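Local coordinates for protein phosphatase (Mycoplasma pneumoniae M129, PDB 1T71) that probably hydrolyses phosphoester bonds, perhaps those of 2',3'-cyclic nucleotides, at a site that holds two iron(III) ions, at residues 7-12 with 180-185; 38-43 with 65-70. One frame throughout, in Å; residues are numbered along the deposited sequence.

Interaction 1 of 2, residues 7-12 with 180-185; sequences FIFLGD and FGTHTH. With FE (Fe (III) ion), chain B; FE (Fe (III) ion), chain C.
F9 and F180 form the dense end of this contact, a T-shaped pair in which the edge of the F180 ring is turned toward the face of F9. The centroids stand 5.4 Å apart and the planes meet at 62°. F180 CD2 does most of the touching: it lies over the F9 ring toward its rim, 3.7 Å from F9 CG. With CG of F9 turned anti to the backbone N (chi1 -176°), the ring lies beside its own carbonyl carbon and offers a face to the opposing strand. F248 adds a further edge-to-face contact to F180, and D156 accepts from the hydroxyl of T182, whose methyl CG2 reaches the F9 ring obliquely. The nearest CA atoms here, of F9 and F180, are still 8.8 Å apart: strands 6-10 and 178-182 belong to different sheets, and their side chains fill the interior between the two sheets of a calcineurin-like metallophosphoesterase sandwich. Toward the ends of the strands the packing gives way to water and metal. D12 OD1 comes within 3.4 Å of T182 CB, while a water accepts from the backbone N of H183 at 2.8 Å and from H185 N at 3.0 Å, lying close to the same D12 oxygen. The other carboxylate oxygen, D12 OD2, binds one iron(III) at 2.2 Å and is hydrogen-bonded to H158 NE2. H183 ND1 binds the second iron, also at 2.2 Å. H185, a known ligand of the first iron, crosses D12 at about a right angle, with D12 OD2 at the edge of its ring, but the modelled turn of that imidazole leaves its coordinating atom doubtful. The H183 end is partly exposed, unlike the buried phenylalanines.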
loop_
_atom_site.group_PDB
_atom_site.type_symbol
_atom_site.label_atom_id
_atom_site.label_comp_id
_atom_site.label_asym_id
_atom_site.label_seq_id
_atom_site.Cartn_x
_atom_site.Cartn_y
_atom_site.Cartn_z
ATOM N N PHE A 7 6.861 4.033 -12.985
ATOM C CA PHE A 7 6.117 4.218 -11.741
ATOM C C PHE A 7 6.930 3.941 -10.491
ATOM O O PHE A 7 7.964 3.275 -10.534
ATOM C CB PHE A 7 4.909 3.279 -11.655
ATOM C CG PHE A 7 3.964 3.354 -12.813
ATOM C CD1 PHE A 7 4.280 2.750 -14.026
ATOM C CD2 PHE A 7 2.715 3.949 -12.662
ATOM C CE1 PHE A 7 3.361 2.725 -15.071
ATOM C CE2 PHE A 7 1.788 3.932 -13.697
ATOM C CZ PHE A 7 2.110 3.316 -14.910
ATOM N N ILE A 8 6.416 4.437 -9.371
ATOM C CA ILE A 8 7.000 4.212 -8.053
ATOM C C ILE A 8 5.815 3.928 -7.137
ATOM O O ILE A 8 4.908 4.754 -7.021
ATOM C CB ILE A 8 7.751 5.451 -7.510
ATOM C CG1 ILE A 8 9.137 5.549 -8.147
ATOM C CG2 ILE A 8 7.880 5.351 -5.984
ATOM C CD1 ILE A 8 9.949 6.754 -7.665
ATOM N N PHE A 9 5.808 2.753 -6.512
ATOM C CA PHE A 9 4.730 2.377 -5.600
ATOM C C PHE A 9 5.307 2.189 -4.195
ATOM O O PHE A 9 6.202 1.369 -3.993
ATOM C CB PHE A 9 4.056 1.081 -6.073
ATOM C CG PHE A 9 2.873 0.679 -5.238
ATOM C CD1 PHE A 9 3.046 0.166 -3.958
ATOM C CD2 PHE A 9 1.578 0.876 -5.709
ATOM C CE1 PHE A 9 1.945 -0.143 -3.151
ATOM C CE2 PHE A 9 0.473 0.573 -4.915
ATOM C CZ PHE A 9 0.656 0.065 -3.632
ATOM N N LEU A 10 4.794 2.949 -3.230
ATOM C CA LEU A 10 5.274 2.866 -1.850
ATOM C C LEU A 10 4.256 2.171 -0.950
ATOM O O LEU A 10 3.046 2.382 -1.089
ATOM C CB LEU A 10 5.570 4.268 -1.303
ATOM C CG LEU A 10 6.527 5.151 -2.117
ATOM C CD1 LEU A 10 6.920 6.372 -1.294
ATOM C CD2 LEU A 10 7.767 4.370 -2.498
ATOM N N GLY A 11 4.756 1.354 -0.026
ATOM C CA GLY A 11 3.891 0.617 0.883
ATOM C C GLY A 11 3.289 1.446 2.006
ATOM O O GLY A 11 3.637 2.611 2.192
ATOM N N ASP A 12 2.386 0.820 2.758
ATOM C CA ASP A 12 1.669 1.440 3.870
ATOM C C ASP A 12 2.378 2.584 4.574
ATOM O O ASP A 12 3.388 2.374 5.248
ATOM C CB ASP A 12 1.307 0.379 4.922
ATOM C CG ASP A 12 0.428 -0.723 4.365
ATOM O OD1 ASP A 12 0.751 -1.249 3.271
ATOM O OD2 ASP A 12 -0.576 -1.072 5.025
ATOM N N PHE A 180 0.583 -6.118 -6.483
ATOM C CA PHE A 180 1.420 -5.781 -5.330
ATOM C C PHE A 180 0.678 -6.034 -4.027
ATOM O O PHE A 180 -0.396 -5.471 -3.797
ATOM C CB PHE A 180 1.852 -4.308 -5.362
ATOM C CG PHE A 180 2.759 -3.945 -6.510
ATOM C CD1 PHE A 180 3.616 -4.887 -7.077
ATOM C CD2 PHE A 180 2.799 -2.634 -6.986
ATOM C CE1 PHE A 180 4.500 -4.529 -8.098
ATOM C CE2 PHE A 180 3.681 -2.266 -8.007
ATOM C CZ PHE A 180 4.531 -3.214 -8.562
ATOM N N GLY A 181 1.243 -6.887 -3.179
ATOM C CA GLY A 181 0.619 -7.166 -1.899
ATOM C C GLY A 181 1.037 -6.143 -0.847
ATOM O O GLY A 181 2.150 -5.616 -0.887
ATOM N N THR A 182 0.134 -5.849 0.083
ATOM C CA THR A 182 0.391 -4.907 1.175
ATOM C C THR A 182 -0.332 -5.422 2.419
ATOM O O THR A 182 -1.071 -6.406 2.334
ATOM C CB THR A 182 -0.142 -3.479 0.853
ATOM O OG1 THR A 182 -1.516 -3.550 0.440
ATOM C CG2 THR A 182 0.685 -2.832 -0.249
ATOM N N HIS A 183 -0.086 -4.772 3.561
ATOM C CA HIS A 183 -0.717 -5.097 4.852
ATOM C C HIS A 183 0.163 -5.741 5.926
ATOM O O HIS A 183 -0.084 -5.520 7.109
ATOM C CB HIS A 183 -1.983 -5.958 4.653
ATOM C CG HIS A 183 -2.660 -6.362 5.930
ATOM N ND1 HIS A 183 -3.349 -5.473 6.728
ATOM C CD2 HIS A 183 -2.747 -7.565 6.549
ATOM C CE1 HIS A 183 -3.829 -6.106 7.784
ATOM N NE2 HIS A 183 -3.476 -7.377 7.701
ATOM N N THR A 184 1.187 -6.513 5.551
ATOM C CA THR A 184 2.010 -7.116 6.636
ATOM C C THR A 184 3.130 -6.212 7.173
ATOM O O THR A 184 3.754 -6.535 8.185
ATOM C CB THR A 184 2.615 -8.483 6.172
ATOM O OG1 THR A 184 3.565 -8.272 5.121
ATOM C CG2 THR A 184 1.504 -9.414 5.671
ATOM N N HIS A 185 3.383 -5.088 6.507
ATOM C CA HIS A 185 4.406 -4.131 6.955
ATOM C C HIS A 185 5.852 -4.625 6.920
ATOM O O HIS A 185 6.719 -4.060 7.593
ATOM C CB HIS A 185 4.108 -3.666 8.381
ATOM C CG HIS A 185 2.902 -2.791 8.505
ATOM N ND1 HIS A 185 1.979 -2.639 7.492
ATOM C CD2 HIS A 185 2.455 -2.032 9.536
ATOM C CE1 HIS A 185 1.023 -1.823 7.893
ATOM N NE2 HIS A 185 1.285 -1.442 9.129
HETATM FE FE FE B . -1.138 -1.297 7.146
HETATM FE FE FE C . -3.592 -3.285 6.877
HETATM O O HOH W 1 2.527 -3.804 3.940
#

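Interaction 2 of 2, residues 38-43 with 65-70; sequences VIVNAE and NYITMG. With FE (Fe (III) ion), chain B; FE (Fe (III) ion), chain C.
V38 O meets two donors at once, one in the neighbouring strand and one just before it: Y66 N lies in its carbonyl plane at 3.1 Å, and N65 N, at 2.9 Å from V38 O, is tilted out of that plane. The bonding then alternates in parallel fashion, V40 N giving to Y66 O and T68 N to V40 O, until A42 N meets T68 O nearly head-on (C=O...N 172°). Side chains take over where the strands end. N41 OD1 accepts from E43 N at 3.1 Å, an Asx turn that leads the chain from strand to metal loop. N41 ND2 makes a weak bond to M69 O, its stronger partner being D156 OD1, which also takes the hydroxyl of T68. E43 divides its carboxylate: OE1 lies 2.2 Å from each of the two iron(III) ions and bridges them, while OE2 accepts from the backbone N of H72. On the opposite face of the sheet from N41 and T68, V40 and I67 meet through methyl and methylene carbons. Strand 37-41, helix 53-62 and strand 66-68 form a parallel beta-alpha-beta crossover, with metal ligands such as E43 carried on the loops that follow the strands, as in other dinuclear metallophosphoesterases.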
loop_
_atom_site.group_PDB
_atom_site.type_symbol
_atom_site.label_atom_id
_atom_site.label_comp_id
_atom_site.label_asym_id
_atom_site.label_seq_id
_atom_site.Cartn_x
_atom_site.Cartn_y
_atom_site.Cartn_z
ATOM N N VAL A 38 3.641 8.532 -8.977
ATOM C CA VAL A 38 3.894 8.003 -7.643
ATOM C C VAL A 38 2.571 7.569 -7.011
ATOM O O VAL A 38 1.625 8.353 -6.917
ATOM C CB VAL A 38 4.563 9.065 -6.728
ATOM C CG1 VAL A 38 4.732 8.513 -5.308
ATOM C CG2 VAL A 38 5.909 9.471 -7.300
ATOM N N ILE A 39 2.512 6.311 -6.590
ATOM C CA ILE A 39 1.320 5.750 -5.971
ATOM C C ILE A 39 1.714 5.231 -4.591
ATOM O O ILE A 39 2.799 4.663 -4.423
ATOM C CB ILE A 39 0.776 4.568 -6.804
ATOM C CG1 ILE A 39 0.671 4.975 -8.277
ATOM C CG2 ILE A 39 -0.588 4.125 -6.271
ATOM C CD1 ILE A 39 0.303 3.839 -9.204
ATOM N N VAL A 40 0.856 5.437 -3.598
ATOM C CA VAL A 40 1.165 4.947 -2.262
ATOM C C VAL A 40 -0.075 4.463 -1.539
ATOM O O VAL A 40 -1.178 4.936 -1.789
ATOM C CB VAL A 40 1.844 6.030 -1.380
ATOM C CG1 VAL A 40 2.905 6.771 -2.190
ATOM C CG2 VAL A 40 0.805 7.002 -0.820
ATOM N N ASN A 41 0.114 3.482 -0.666
ATOM C CA ASN A 41 -0.977 2.972 0.150
ATOM C C ASN A 41 -0.802 3.819 1.411
ATOM O O ASN A 41 0.275 3.822 2.008
ATOM C CB ASN A 41 -0.773 1.488 0.465
ATOM C CG ASN A 41 -1.877 0.925 1.333
ATOM O OD1 ASN A 41 -2.150 1.442 2.414
ATOM N ND2 ASN A 41 -2.522 -0.142 0.862
ATOM N N ALA A 42 -1.844 4.548 1.803
ATOM C CA ALA A 42 -1.769 5.433 2.966
ATOM C C ALA A 42 -2.706 5.051 4.104
ATOM O O ALA A 42 -3.062 5.889 4.933
ATOM C CB ALA A 42 -2.059 6.872 2.525
ATOM N N GLU A 43 -3.071 3.777 4.168
ATOM C CA GLU A 43 -4.006 3.307 5.184
ATOM C C GLU A 43 -3.638 3.499 6.658
ATOM O O GLU A 43 -4.513 3.392 7.516
ATOM C CB GLU A 43 -4.334 1.830 4.951
ATOM C CG GLU A 43 -3.329 0.873 5.547
ATOM C CD GLU A 43 -3.999 -0.306 6.215
ATOM O OE1 GLU A 43 -3.286 -1.081 6.875
ATOM O OE2 GLU A 43 -5.237 -0.455 6.085
ATOM N N ASN A 65 0.871 11.043 -6.290
ATOM C CA ASN A 65 -0.146 11.258 -7.316
ATOM C C ASN A 65 -1.433 10.491 -7.072
ATOM O O ASN A 65 -2.524 11.017 -7.292
ATOM C CB ASN A 65 0.390 10.876 -8.694
ATOM C CG ASN A 65 1.555 11.728 -9.114
ATOM O OD1 ASN A 65 1.447 12.953 -9.170
ATOM N ND2 ASN A 65 2.678 11.093 -9.412
ATOM N N TYR A 66 -1.310 9.241 -6.635
ATOM C CA TYR A 66 -2.483 8.414 -6.378
ATOM C C TYR A 66 -2.355 7.652 -5.061
ATOM O O TYR A 66 -1.251 7.366 -4.599
ATOM C CB TYR A 66 -2.689 7.452 -7.546
ATOM C CG TYR A 66 -3.085 8.158 -8.826
ATOM C CD1 TYR A 66 -4.400 8.565 -9.036
ATOM C CD2 TYR A 66 -2.136 8.463 -9.804
ATOM C CE1 TYR A 66 -4.768 9.261 -10.188
ATOM C CE2 TYR A 66 -2.491 9.164 -10.961
ATOM C CZ TYR A 66 -3.811 9.559 -11.143
ATOM O OH TYR A 66 -4.185 10.258 -12.269
ATOM N N ILE A 67 -3.491 7.318 -4.463
ATOM C CA ILE A 67 -3.495 6.632 -3.181
ATOM C C ILE A 67 -4.405 5.405 -3.125
ATOM O O ILE A 67 -5.535 5.435 -3.621
ATOM C CB ILE A 67 -3.938 7.612 -2.072
ATOM C CG1 ILE A 67 -2.843 8.649 -1.823
ATOM C CG2 ILE A 67 -4.258 6.865 -0.800
ATOM C CD1 ILE A 67 -3.205 9.670 -0.757
ATOM N N THR A 68 -3.901 4.328 -2.524
ATOM C CA THR A 68 -4.685 3.104 -2.341
ATOM C C THR A 68 -4.790 2.922 -0.822
ATOM O O THR A 68 -3.982 3.497 -0.085
ATOM C CB THR A 68 -4.001 1.864 -2.990
ATOM O OG1 THR A 68 -2.678 1.699 -2.468
ATOM C CG2 THR A 68 -3.924 2.037 -4.499
ATOM N N MET A 69 -5.762 2.142 -0.348
ATOM C CA MET A 69 -5.934 1.965 1.093
ATOM C C MET A 69 -5.997 0.514 1.572
ATOM O O MET A 69 -5.376 -0.369 0.982
ATOM C CB MET A 69 -7.183 2.730 1.553
ATOM C CG MET A 69 -7.122 4.241 1.321
ATOM S SD MET A 69 -6.085 5.133 2.516
ATOM C CE MET A 69 -4.678 5.173 1.730
ATOM N N GLY A 70 -6.740 0.273 2.652
ATOM C CA GLY A 70 -6.826 -1.075 3.193
ATOM C C GLY A 70 -7.902 -1.299 4.237
ATOM O O GLY A 70 -9.041 -0.847 4.082
HETATM FE FE FE B . -1.138 -1.297 7.146
HETATM FE FE FE C . -3.592 -3.285 6.877
#

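Overall arrangement
Both interactions are buried near the middle of the chain and share a sheet, since strands 6-10 and 37-41 are neighbours in it; I8 O with I39 N and L10 N with I39 O are probable hydrogen bonds between them. Interaction 2 is nested within the chain loop that interaction 1 closes. Their chemistry follows their places in the fold: 38-43 with 65-70 is an in-sheet pairing built on backbone bonds, whereas 7-12 with 180-185 spans two sheets through aromatic rings and an ordered water. They converge on the iron pair: in interaction 1 D12 and H183 each bind a different ion, while in interaction 2 one side chain reaches both.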